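Local coordinates for amino acid ABC transporter, periplasmic amino acid-binding protein (Brucella ovis, PDB 4Z9N) that binds glutathione and, as the periplasmic solute-binding component of an ABC transporter, probably delivers it or related amino acid compounds to the membrane permease, at residues D10-V15 against A222-V227; L21-N26 against D47-V52; N69-F74 against V137-T142; V84-T89 against F213-R218. One frame throughout, in Å; residues are numbered along the deposited sequence.

Interaction 1: D10-V15 against A222-V227. With NA (sodium ion), chain H.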
# COMPACT_ATOMS: atom_id res chain seq x y z
N ASP D 10 -14.32 -10.93 -16.80
CA ASP D 10 -15.14 -9.87 -16.23
C ASP D 10 -15.91 -10.42 -15.03
O ASP D 10 -17.07 -10.80 -15.14
CB ASP D 10 -16.10 -9.32 -17.29
CG ASP D 10 -16.76 -8.02 -16.87
OD1 ASP D 10 -16.66 -7.62 -15.69
OD2 ASP D 10 -17.39 -7.39 -17.75
N THR D 11 -15.23 -10.47 -13.89
CA THR D 11 -15.82 -11.03 -12.68
C THR D 11 -16.95 -10.14 -12.18
O THR D 11 -17.96 -10.63 -11.70
CB THR D 11 -14.75 -11.21 -11.58
OG1 THR D 11 -13.71 -12.07 -12.06
CG2 THR D 11 -15.34 -11.83 -10.33
N LEU D 12 -16.79 -8.83 -12.30
CA LEU D 12 -17.86 -7.93 -11.87
C LEU D 12 -19.19 -8.29 -12.56
O LEU D 12 -20.22 -8.43 -11.91
CB LEU D 12 -17.50 -6.47 -12.15
CG LEU D 12 -18.59 -5.51 -11.67
CD1 LEU D 12 -18.80 -5.64 -10.16
CD2 LEU D 12 -18.22 -4.08 -12.05
N SER D 13 -19.14 -8.45 -13.88
CA SER D 13 -20.35 -8.77 -14.64
C SER D 13 -20.96 -10.10 -14.23
O SER D 13 -22.18 -10.24 -14.12
CB SER D 13 -20.04 -8.79 -16.14
OG SER D 13 -21.19 -9.13 -16.89
N ASP D 14 -20.10 -11.10 -14.00
CA ASP D 14 -20.56 -12.42 -13.60
C ASP D 14 -21.16 -12.42 -12.20
O ASP D 14 -22.14 -13.11 -11.94
CB ASP D 14 -19.41 -13.43 -13.67
CG ASP D 14 -18.87 -13.59 -15.08
OD1 ASP D 14 -17.72 -14.06 -15.23
OD2 ASP D 14 -19.58 -13.23 -16.04
N VAL D 15 -20.57 -11.62 -11.31
CA VAL D 15 -21.09 -11.46 -9.96
C VAL D 15 -22.49 -10.83 -9.99
O VAL D 15 -23.41 -11.29 -9.32
CB VAL D 15 -20.11 -10.63 -9.09
CG1 VAL D 15 -20.79 -10.14 -7.82
CG2 VAL D 15 -18.85 -11.45 -8.78
N ALA D 222 -8.53 -6.42 -14.21
CA ALA D 222 -8.25 -5.15 -13.54
C ALA D 222 -9.52 -4.51 -12.99
O ALA D 222 -9.49 -3.91 -11.91
CB ALA D 222 -7.56 -4.18 -14.51
N ARG D 223 -10.62 -4.65 -13.72
CA ARG D 223 -11.89 -4.06 -13.30
C ARG D 223 -12.32 -4.64 -11.96
O ARG D 223 -12.79 -3.90 -11.09
CB ARG D 223 -12.98 -4.31 -14.36
N TRP D 224 -12.18 -5.96 -11.81
CA TRP D 224 -12.54 -6.62 -10.56
C TRP D 224 -11.60 -6.24 -9.42
O TRP D 224 -12.05 -6.00 -8.29
CB TRP D 224 -12.57 -8.15 -10.73
CG TRP D 224 -13.00 -8.84 -9.48
CD1 TRP D 224 -12.27 -9.72 -8.74
CD2 TRP D 224 -14.25 -8.66 -8.79
NE1 TRP D 224 -12.99 -10.12 -7.64
CE2 TRP D 224 -14.21 -9.49 -7.65
CE3 TRP D 224 -15.40 -7.90 -9.05
CZ2 TRP D 224 -15.28 -9.57 -6.76
CZ3 TRP D 224 -16.46 -7.99 -8.15
CH2 TRP D 224 -16.39 -8.82 -7.02
N ALA D 225 -10.30 -6.19 -9.69
CA ALA D 225 -9.33 -5.75 -8.68
C ALA D 225 -9.63 -4.32 -8.22
O ALA D 225 -9.51 -4.01 -7.03
CB ALA D 225 -7.91 -5.85 -9.20
N ASP D 226 -10.00 -3.46 -9.18
CA ASP D 226 -10.36 -2.08 -8.84
C ASP D 226 -11.54 -2.02 -7.86
O ASP D 226 -11.54 -1.21 -6.93
CB ASP D 226 -10.68 -1.27 -10.10
CG ASP D 226 -9.45 -0.95 -10.96
OD1 ASP D 226 -8.31 -1.28 -10.56
OD2 ASP D 226 -9.62 -0.40 -12.06
N VAL D 227 -12.54 -2.87 -8.08
CA VAL D 227 -13.73 -2.88 -7.20
C VAL D 227 -13.34 -3.26 -5.78
O VAL D 227 -13.78 -2.65 -4.80
CB VAL D 227 -14.83 -3.85 -7.73
CG1 VAL D 227 -15.91 -4.06 -6.67
CG2 VAL D 227 -15.43 -3.34 -9.04
NA NA H . -6.52 0.02 -12.45

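Interaction 2: L21-N26 against D47-V52. With GSH (glutathione), chain U.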
# COMPACT_ATOMS: atom_id res chain seq x y z
N LEU D 21 -22.15 -12.37 -4.27
CA LEU D 21 -20.70 -12.49 -4.27
C LEU D 21 -20.28 -13.80 -3.59
O LEU D 21 -20.77 -14.12 -2.51
CB LEU D 21 -20.11 -11.27 -3.55
CG LEU D 21 -18.60 -11.19 -3.29
CD1 LEU D 21 -17.82 -11.00 -4.58
CD2 LEU D 21 -18.30 -10.04 -2.32
N GLN D 22 -19.41 -14.58 -4.23
CA GLN D 22 -18.91 -15.81 -3.61
C GLN D 22 -17.55 -15.54 -2.98
O GLN D 22 -16.60 -15.24 -3.70
CB GLN D 22 -18.81 -16.93 -4.65
CG GLN D 22 -18.57 -18.34 -4.10
CD GLN D 22 -19.79 -18.92 -3.40
OE1 GLN D 22 -20.91 -18.88 -3.93
NE2 GLN D 22 -19.58 -19.52 -2.24
N CYS D 23 -17.43 -15.67 -1.66
CA CYS D 23 -16.18 -15.32 -0.95
C CYS D 23 -15.47 -16.48 -0.27
O CYS D 23 -16.11 -17.29 0.43
CB CYS D 23 -16.47 -14.26 0.10
SG CYS D 23 -17.11 -12.73 -0.56
N GLY D 24 -14.16 -16.56 -0.43
CA GLY D 24 -13.38 -17.51 0.34
C GLY D 24 -13.02 -16.95 1.71
O GLY D 24 -12.38 -15.89 1.80
N VAL D 25 -13.41 -17.65 2.77
CA VAL D 25 -13.15 -17.18 4.14
C VAL D 25 -12.59 -18.31 5.00
O VAL D 25 -12.40 -19.43 4.52
CB VAL D 25 -14.42 -16.59 4.79
CG1 VAL D 25 -14.92 -15.38 4.00
CG2 VAL D 25 -15.53 -17.62 4.89
N ASN D 26 -12.33 -17.99 6.26
CA ASN D 26 -11.74 -18.93 7.21
C ASN D 26 -12.73 -20.07 7.52
O ASN D 26 -13.94 -19.91 7.34
CB ASN D 26 -11.34 -18.20 8.49
CG ASN D 26 -10.23 -18.91 9.23
OD1 ASN D 26 -10.47 -19.94 9.86
ND2 ASN D 26 -9.01 -18.35 9.18
N ASP D 47 -16.86 -9.00 7.32
CA ASP D 47 -17.45 -7.70 7.04
C ASP D 47 -16.84 -7.07 5.78
O ASP D 47 -17.51 -6.33 5.05
CB ASP D 47 -17.29 -6.72 8.22
CG ASP D 47 -18.32 -6.95 9.33
OD1 ASP D 47 -18.11 -6.42 10.44
OD2 ASP D 47 -19.32 -7.68 9.10
N TYR D 48 -15.57 -7.36 5.52
CA TYR D 48 -14.93 -6.88 4.30
C TYR D 48 -15.62 -7.48 3.07
O TYR D 48 -15.85 -6.80 2.08
CB TYR D 48 -13.43 -7.20 4.29
CG TYR D 48 -12.58 -5.96 4.48
CD1 TYR D 48 -12.36 -5.43 5.75
CD2 TYR D 48 -12.05 -5.28 3.39
CE1 TYR D 48 -11.61 -4.28 5.93
CE2 TYR D 48 -11.31 -4.11 3.56
CZ TYR D 48 -11.10 -3.62 4.83
OH TYR D 48 -10.35 -2.48 5.01
N CYS D 49 -15.95 -8.77 3.15
CA CYS D 49 -16.73 -9.42 2.10
C CYS D 49 -18.07 -8.75 1.91
O CYS D 49 -18.51 -8.49 0.78
CB CYS D 49 -16.98 -10.89 2.42
SG CYS D 49 -15.50 -11.89 2.53
N ARG D 50 -18.73 -8.48 3.03
CA ARG D 50 -20.03 -7.82 2.98
C ARG D 50 -19.90 -6.40 2.44
O ARG D 50 -20.85 -5.87 1.85
CB ARG D 50 -20.69 -7.81 4.36
CG ARG D 50 -20.92 -9.20 4.96
CD ARG D 50 -22.00 -9.13 6.05
NE ARG D 50 -22.14 -10.41 6.74
CZ ARG D 50 -22.88 -11.42 6.29
NH1 ARG D 50 -23.55 -11.32 5.14
NH2 ARG D 50 -22.94 -12.55 6.98
N ALA D 51 -18.74 -5.78 2.65
CA ALA D 51 -18.52 -4.43 2.12
C ALA D 51 -18.51 -4.44 0.59
O ALA D 51 -19.08 -3.55 -0.06
CB ALA D 51 -17.19 -3.83 2.67
N VAL D 52 -17.87 -5.45 0.01
CA VAL D 52 -17.84 -5.59 -1.44
C VAL D 52 -19.24 -5.88 -1.95
O VAL D 52 -19.67 -5.31 -2.95
CB VAL D 52 -16.84 -6.67 -1.86
CG1 VAL D 52 -16.88 -6.89 -3.36
CG2 VAL D 52 -15.44 -6.26 -1.42
N1 GSH U . -1.26 -15.32 7.52
CA1 GSH U . -0.65 -16.65 7.46
C1 GSH U . -0.62 -17.09 6.00
O11 GSH U . -0.00 -18.15 5.69
O12 GSH U . -1.21 -16.42 5.10
CB1 GSH U . -1.45 -17.69 8.26
CG1 GSH U . -2.88 -17.77 7.69
CD1 GSH U . -3.59 -18.97 8.30
OE1 GSH U . -4.06 -19.83 7.63
N2 GSH U . -3.68 -19.04 9.74
CA2 GSH U . -4.33 -20.20 10.33
C2 GSH U . -5.81 -20.30 9.92
O2 GSH U . -6.44 -19.38 9.49
CB2 GSH U . -4.11 -20.23 11.84
SG2 GSH U . -5.03 -18.92 12.70
N3 GSH U . -6.42 -21.60 10.03
CA3 GSH U . -7.80 -21.78 9.66
C3 GSH U . -7.89 -22.96 8.69
O31 GSH U . -9.02 -23.44 8.43
O32 GSH U . -6.84 -23.43 8.14

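Interaction 3: N69-F74 against V137-T142. With GSH (glutathione), chain U.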
# COMPACT_ATOMS: atom_id res chain seq x y z
N ASN D 69 -9.54 -24.10 4.38
CA ASN D 69 -8.38 -24.27 5.26
C ASN D 69 -7.15 -23.71 4.55
O ASN D 69 -7.21 -23.28 3.39
CB ASN D 69 -8.20 -25.74 5.70
CG ASN D 69 -7.77 -26.67 4.58
OD1 ASN D 69 -6.97 -26.32 3.73
ND2 ASN D 69 -8.31 -27.90 4.60
N ALA D 70 -6.02 -23.70 5.26
CA ALA D 70 -4.84 -22.98 4.80
C ALA D 70 -4.32 -23.54 3.47
O ALA D 70 -3.68 -22.83 2.69
CB ALA D 70 -3.75 -23.04 5.86
N LYS D 71 -4.61 -24.82 3.24
CA LYS D 71 -4.09 -25.51 2.07
C LYS D 71 -4.97 -25.44 0.81
O LYS D 71 -4.49 -25.64 -0.29
CB LYS D 71 -3.84 -26.97 2.42
CG LYS D 71 -2.57 -27.19 3.20
CD LYS D 71 -2.31 -28.67 3.41
CE LYS D 71 -0.82 -28.95 3.40
NZ LYS D 71 -0.54 -30.41 3.40
N GLU D 72 -6.26 -25.16 0.97
CA GLU D 72 -7.13 -25.18 -0.19
C GLU D 72 -7.51 -23.76 -0.64
O GLU D 72 -8.15 -23.59 -1.68
CB GLU D 72 -8.39 -26.00 0.11
CG GLU D 72 -9.23 -25.42 1.21
CD GLU D 72 -10.17 -26.43 1.84
OE1 GLU D 72 -10.33 -27.54 1.29
OE2 GLU D 72 -10.76 -26.11 2.89
N ARG D 73 -7.11 -22.75 0.12
CA ARG D 73 -7.59 -21.39 -0.13
C ARG D 73 -7.16 -20.83 -1.50
O ARG D 73 -7.94 -20.16 -2.18
CB ARG D 73 -7.13 -20.44 0.99
CG ARG D 73 -5.61 -20.48 1.26
CD ARG D 73 -5.20 -19.58 2.43
NE ARG D 73 -3.90 -20.01 2.96
CZ ARG D 73 -3.07 -19.26 3.67
NH1 ARG D 73 -3.34 -17.98 3.93
NH2 ARG D 73 -1.93 -19.78 4.12
N PHE D 74 -5.92 -21.08 -1.91
CA PHE D 74 -5.48 -20.47 -3.17
C PHE D 74 -6.11 -21.19 -4.38
O PHE D 74 -6.48 -20.55 -5.36
CB PHE D 74 -3.94 -20.46 -3.26
CG PHE D 74 -3.30 -19.69 -2.15
CD1 PHE D 74 -3.51 -18.32 -2.03
CD2 PHE D 74 -2.56 -20.35 -1.18
CE1 PHE D 74 -2.95 -17.59 -0.99
CE2 PHE D 74 -1.99 -19.65 -0.13
CZ PHE D 74 -2.18 -18.26 -0.02
N VAL D 137 1.84 -25.64 14.72
CA VAL D 137 1.76 -24.71 13.59
C VAL D 137 0.99 -25.41 12.47
O VAL D 137 1.01 -26.64 12.39
CB VAL D 137 3.17 -24.27 13.11
CG1 VAL D 137 3.92 -25.45 12.48
CG2 VAL D 137 3.08 -23.11 12.12
N GLN D 138 0.31 -24.65 11.62
CA GLN D 138 -0.38 -25.26 10.48
C GLN D 138 0.47 -25.34 9.22
O GLN D 138 1.23 -24.43 8.92
CB GLN D 138 -1.66 -24.50 10.16
CG GLN D 138 -2.84 -25.08 10.86
CD GLN D 138 -4.10 -24.37 10.48
OE1 GLN D 138 -4.56 -23.49 11.19
NE2 GLN D 138 -4.67 -24.73 9.33
N ALA D 139 0.31 -26.45 8.51
CA ALA D 139 0.91 -26.60 7.19
C ALA D 139 0.28 -25.61 6.21
O ALA D 139 -0.86 -25.17 6.39
CB ALA D 139 0.72 -28.04 6.70
N GLY D 140 1.03 -25.29 5.15
CA GLY D 140 0.56 -24.40 4.11
C GLY D 140 0.47 -22.94 4.56
O GLY D 140 -0.36 -22.21 4.05
N THR D 141 1.33 -22.54 5.49
CA THR D 141 1.34 -21.15 5.97
C THR D 141 2.72 -20.50 5.89
O THR D 141 3.75 -21.18 5.89
CB THR D 141 0.88 -21.05 7.45
OG1 THR D 141 1.79 -21.79 8.28
CG2 THR D 141 -0.53 -21.59 7.62
N THR D 142 2.74 -19.17 5.85
CA THR D 142 3.99 -18.43 6.05
C THR D 142 4.57 -18.78 7.43
O THR D 142 5.78 -18.87 7.62
CB THR D 142 3.76 -16.92 5.97
OG1 THR D 142 2.67 -16.59 6.84
CG2 THR D 142 3.43 -16.47 4.55
N1 GSH U . -1.26 -15.32 7.52
CA1 GSH U . -0.65 -16.65 7.46
C1 GSH U . -0.62 -17.09 6.00
O11 GSH U . -0.00 -18.15 5.69
O12 GSH U . -1.21 -16.42 5.10
CB1 GSH U . -1.45 -17.69 8.26
CG1 GSH U . -2.88 -17.77 7.69
CD1 GSH U . -3.59 -18.97 8.30
OE1 GSH U . -4.06 -19.83 7.63
N2 GSH U . -3.68 -19.04 9.74
CA2 GSH U . -4.33 -20.20 10.33
C2 GSH U . -5.81 -20.30 9.92
O2 GSH U . -6.44 -19.38 9.49
CB2 GSH U . -4.11 -20.23 11.84
SG2 GSH U . -5.03 -18.92 12.70
N3 GSH U . -6.42 -21.60 10.03
CA3 GSH U . -7.80 -21.78 9.66
C3 GSH U . -7.89 -22.96 8.69
O31 GSH U . -9.02 -23.44 8.43
O32 GSH U . -6.84 -23.43 8.14
O HOH W 1 -1.33 -23.00 1.26

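Interaction 4: V84-T89 against F213-R218. With GSH (glutathione), chain U.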
# COMPACT_ATOMS: atom_id res chain seq x y z
N VAL D 84 -13.29 -13.82 -4.61
CA VAL D 84 -12.32 -13.08 -3.81
C VAL D 84 -11.97 -13.90 -2.58
O VAL D 84 -12.79 -14.70 -2.10
CB VAL D 84 -12.86 -11.66 -3.41
CG1 VAL D 84 -14.10 -11.78 -2.54
CG2 VAL D 84 -11.77 -10.80 -2.73
N LEU D 85 -10.74 -13.74 -2.09
CA LEU D 85 -10.28 -14.42 -0.89
C LEU D 85 -9.92 -13.39 0.15
O LEU D 85 -9.00 -12.60 -0.04
CB LEU D 85 -9.07 -15.31 -1.20
CG LEU D 85 -8.43 -16.03 -0.02
CD1 LEU D 85 -9.35 -17.16 0.51
CD2 LEU D 85 -7.07 -16.62 -0.44
N ILE D 86 -10.67 -13.37 1.25
CA ILE D 86 -10.42 -12.42 2.32
C ILE D 86 -10.35 -13.26 3.57
O ILE D 86 -11.37 -13.60 4.15
CB ILE D 86 -11.50 -11.34 2.39
CG1 ILE D 86 -11.62 -10.66 1.03
CG2 ILE D 86 -11.11 -10.29 3.45
CD1 ILE D 86 -12.69 -9.58 0.95
N ARG D 87 -9.14 -13.63 3.97
CA ARG D 87 -8.98 -14.72 4.92
C ARG D 87 -7.59 -14.71 5.54
O ARG D 87 -6.83 -15.66 5.35
CB ARG D 87 -9.27 -16.06 4.22
CG ARG D 87 -9.19 -17.32 5.10
CD ARG D 87 -8.59 -18.47 4.31
NE ARG D 87 -8.22 -19.62 5.15
CZ ARG D 87 -7.12 -19.68 5.89
NH1 ARG D 87 -6.30 -18.63 5.95
NH2 ARG D 87 -6.85 -20.77 6.61
N ASN D 88 -7.28 -13.64 6.28
CA ASN D 88 -6.03 -13.53 7.05
C ASN D 88 -4.85 -14.13 6.29
O ASN D 88 -4.05 -14.87 6.84
CB ASN D 88 -6.17 -14.18 8.47
CG ASN D 88 -6.73 -15.63 8.47
OD1 ASN D 88 -7.88 -15.88 8.08
ND2 ASN D 88 -5.93 -16.58 8.97
N THR D 89 -4.76 -13.77 5.01
CA THR D 89 -3.80 -14.35 4.07
C THR D 89 -2.70 -13.36 3.73
O THR D 89 -2.95 -12.29 3.17
CB THR D 89 -4.52 -14.82 2.79
OG1 THR D 89 -5.32 -15.98 3.06
CG2 THR D 89 -3.52 -15.10 1.70
N PHE D 213 -2.14 -8.82 5.79
CA PHE D 213 -3.29 -9.59 5.29
C PHE D 213 -3.81 -8.91 4.03
O PHE D 213 -4.13 -7.72 4.07
CB PHE D 213 -4.42 -9.66 6.33
CG PHE D 213 -4.07 -10.43 7.58
CD1 PHE D 213 -2.84 -11.07 7.70
CD2 PHE D 213 -4.99 -10.54 8.62
CE1 PHE D 213 -2.52 -11.79 8.87
CE2 PHE D 213 -4.68 -11.24 9.79
CZ PHE D 213 -3.44 -11.89 9.90
N GLY D 214 -3.90 -9.66 2.93
CA GLY D 214 -4.24 -9.06 1.64
C GLY D 214 -5.57 -9.48 1.07
O GLY D 214 -6.03 -10.59 1.28
N LEU D 215 -6.22 -8.53 0.39
CA LEU D 215 -7.45 -8.79 -0.34
C LEU D 215 -7.07 -9.45 -1.66
O LEU D 215 -6.53 -8.79 -2.55
CB LEU D 215 -8.21 -7.49 -0.56
CG LEU D 215 -8.45 -6.74 0.75
CD1 LEU D 215 -9.08 -5.39 0.48
CD2 LEU D 215 -9.31 -7.55 1.71
N THR D 216 -7.34 -10.74 -1.78
CA THR D 216 -6.66 -11.54 -2.80
C THR D 216 -7.59 -11.85 -3.96
O THR D 216 -8.70 -12.30 -3.75
CB THR D 216 -6.13 -12.83 -2.16
OG1 THR D 216 -5.38 -12.47 -0.99
CG2 THR D 216 -5.22 -13.59 -3.13
N VAL D 217 -7.16 -11.55 -5.19
CA VAL D 217 -7.95 -11.78 -6.39
C VAL D 217 -7.09 -12.46 -7.45
O VAL D 217 -5.86 -12.53 -7.32
CB VAL D 217 -8.55 -10.48 -6.97
CG1 VAL D 217 -9.60 -9.86 -6.03
CG2 VAL D 217 -7.45 -9.47 -7.28
N ARG D 218 -7.73 -12.95 -8.50
CA ARG D 218 -6.99 -13.50 -9.65
C ARG D 218 -6.36 -12.35 -10.44
O ARG D 218 -6.93 -11.27 -10.53
CB ARG D 218 -7.92 -14.32 -10.55
CG ARG D 218 -8.42 -15.60 -9.90
CD ARG D 218 -9.31 -16.40 -10.85
NE ARG D 218 -10.55 -15.70 -11.17
CZ ARG D 218 -11.65 -15.75 -10.42
NH1 ARG D 218 -11.66 -16.45 -9.29
NH2 ARG D 218 -12.73 -15.08 -10.78
N1 GSH U . -1.26 -15.32 7.52
CA1 GSH U . -0.65 -16.65 7.46
C1 GSH U . -0.62 -17.09 6.00
O11 GSH U . -0.00 -18.15 5.69
O12 GSH U . -1.21 -16.42 5.10
CB1 GSH U . -1.45 -17.69 8.26
CG1 GSH U . -2.88 -17.77 7.69
CD1 GSH U . -3.59 -18.97 8.30
OE1 GSH U . -4.06 -19.83 7.63
N2 GSH U . -3.68 -19.04 9.74
CA2 GSH U . -4.33 -20.20 10.33
C2 GSH U . -5.81 -20.30 9.92
O2 GSH U . -6.44 -19.38 9.49
CB2 GSH U . -4.11 -20.23 11.84
SG2 GSH U . -5.03 -18.92 12.70
N3 GSH U . -6.42 -21.60 10.03
CA3 GSH U . -7.80 -21.78 9.66
C3 GSH U . -7.89 -22.96 8.69
O31 GSH U . -9.02 -23.44 8.43
O32 GSH U . -6.84 -23.43 8.14
O HOH W 2 -6.77 -12.07 3.51

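Interaction 1: D10-V15 against A222-V227
Thr11 packs over the Trp224 indole in a buried, apolar contact between the N-terminal helix 11-18 and the first turns of helix 222-240. The two short helical segments run at 71° to each other, their axes 9.2 Å apart at the closest point. Thr11 CG2 stands 3.7 Å from the centroid of the five-membered ring, only 10° off its normal, a CH-pi contact over the face. The methyl lies anti to the backbone N, with OG1 beside that N and anti to the carbonyl carbon (chi1 -58°). Leu12 meets the same indole differently: its CD1 sits at the ring edge, in plane, 3.9 Å from Trp224 CZ3. Such packing brings the start of a family 3 solute-binding protein against the helix that follows strand 211-218, and Ile56 of helix 44-57 touches Leu12, Val15 and Trp224 as a third element. Val15 CG2 crosses the indole at about a right angle, 4.0 Å from Trp224 CH2. The indole NE1 is hydrogen-bonded to Asp83 O, which should limit the ring's rotation. Asp10 caps helix 11-18, its OD1 accepting from Ser13 N. Elsewhere on helix 222-240, Asp226 OD1 lies 2.9 Å from a sodium ion whose other ligands include Asp96 and Asp102 of the second subunit.

Interaction 2: L21-N26 against D47-V52
Cys23 and Cys49 form the tight centre of this contact, where strand 21-25 lies over helix 44-57. The thiols are not bonded to each other: the two sulfurs are 3.6 Å apart, and each leans on the other residue's methylene, Cys23 SG lying 3.5 Å from Cys49 CB and Cys49 SG equally near Cys23 CB. Both sulfurs point anti to their own carbonyl carbon (chi1 near -60° in each), which brings each against the other residue's CB in a reciprocal fit. Leu21 closes the packing at the start of the strand. Its CD2 branch reaches down between Cys49 O, at 3.5 Å, and Val52 CG1, at 3.6 Å, crossing the valine at about a right angle.

The strand and helix segments run nearly antiparallel, at 158°, as expected of a beta-alpha-beta crossover: strand 21-25 is the middle of a parallel sheet, and helix 44-57 lies between it and the neighbouring strand 63-67 in the chain. Trp224 of helix 222-240 also covers Leu21.

Packing thins toward the C-terminal end of the strand, where Val25 touches the helix through CG1 alone, 3.8 Å from Cys49 SG. Beyond it Asn26 turns from the helix to the ligand pocket, and its ND2 donates to glutathione O2 at 2.8 Å, with a bent N-H...O angle of 144°. Asn88 OD1 is a second acceptor for this amide, while Gly28 N donates to Asn26 OD1, so both ends of the amide are held. On the more exposed side of the helix, Arg50 heads away from the strand and bonds the backbone oxygens of Pro60 and Trp41.

Interaction 3: N69-F74 against V137-T142
Arg73 lies with its guanidinium edge toward Gly140, and its orientation organises this meeting of two pocket loops. NH2 donates to Gly140 O over 2.9 Å, the oxygen lying in the guanidinium plane and the donor in the carbonyl plane. NE is bound by Ala70 O of its own segment, also near that plane, and together these two in-plane bonds fix its rotation. An extended chain from CG to NE, rising from a CG wedged between backbone N and carbonyl carbon (chi1 53°), carries it there. NH1 and NH2 then take one oxygen each of the alpha-carboxylate of the gamma-glutamyl residue of glutathione: NH1 to O12 at 2.9 Å, and NH2 to O11 in an almost perfectly straight bond (179°). Phe74 CZ lies over the rim of one guanidinium face, while glutathione OE1 lies over the opposite one.

An arginine paired with the ligand's alpha-carboxylate is a familiar feature of amino acid-binding proteins of this family, in which two lobes close on the solute. Just past the loop 139-141, Thr142 N donates to O11, and Thr141, as N-cap of helix 142-153, reaches Glu144 N with its hydroxyl.

Gln138, at the end of strand 134-138, reaches in with its chain extended beyond CG and its amide set along the glycine part of glutathione: OE1 accepts from N3 while NE2 donates to O32 at 2.8 Å. Between the loops, Ala70 CB fits 3.6 Å from Ala139 O. Further out, Lys71 lays CE 3.8 Å from Ala139 CB and extends NZ to Glu164 in a salt bridge, while a water donates to both Ala70 O and Gly140 O.

Interaction 4: V84-T89 against F213-R218
Asn88 sits over the face of Phe213, and the conformations of these two residues shape the pocket end of the contact. Asn88 CA is 3.7 Å from the ring centroid and 17° off its normal, a CH-pi contact, and Asn88 CB lies 3.6 Å from Phe213 CE2. With both backbone angles positive (38/47), Asn88 turns its O toward the glutathione amino group N1, while CG, set between backbone N and carbonyl carbon, sends ND2 to ligand O2. Arg87 faces away from strand 211-218; its chain bends at chi2, and NH1 and NH2 both donate to glutathione OE1, which lies near the guanidinium plane.

Farther along, Leu85 and Thr216 form an antiparallel hydrogen-bonded pair, with both N-to-O distances 3.0 Å. Gly214 N donates to Thr89 O at 2.8 Å. A water bridges the segments there, accepting from Arg87 N and Thr89 N and donating to Gly214 O. Thr89 OG1 donates to Arg87 O and Thr216 OG1 to Gly214 O, each from above the carbonyl plane. Ile86 CG2, anti to the backbone N, rests 3.7 Å from Leu215 CD2.

In this two-lobed fold strand 211-218, paired with strand 101-117, probably belongs to the region connecting the lobes. Strand 84-85 pairs with strand 21-25 and meets strand 211-218 through a single bridge. Helix 44-57 covers Ile86 and Leu215 through Tyr48, and helix 73-78 covers Leu85 and Thr216 through Leu77.

How the interactions relate
All four contacts are largely buried, but their chemistry differs with place in the fold. Interactions 1 and 2 are apolar packing, one between helices and one between strand and helix, and they join where Trp224 CH2 meets Leu21 CD1 at 3.6 Å. Interaction 4 combines backbone hydrogen bonds with side-chain packing and shares the parallel sheet with interaction 2 through the neighbouring strands 21-25 and 84-85. Interaction 3, polar and partly at the surface, is about 26 Å from interaction 1, centre to centre. Interactions 2, 3 and 4 all reach glutathione; a probable hydrogen bond from Gly24 N to Val84 O connects 2 with 4, while Arg73 NH1 and Thr89 OG1 connect 3 with 4.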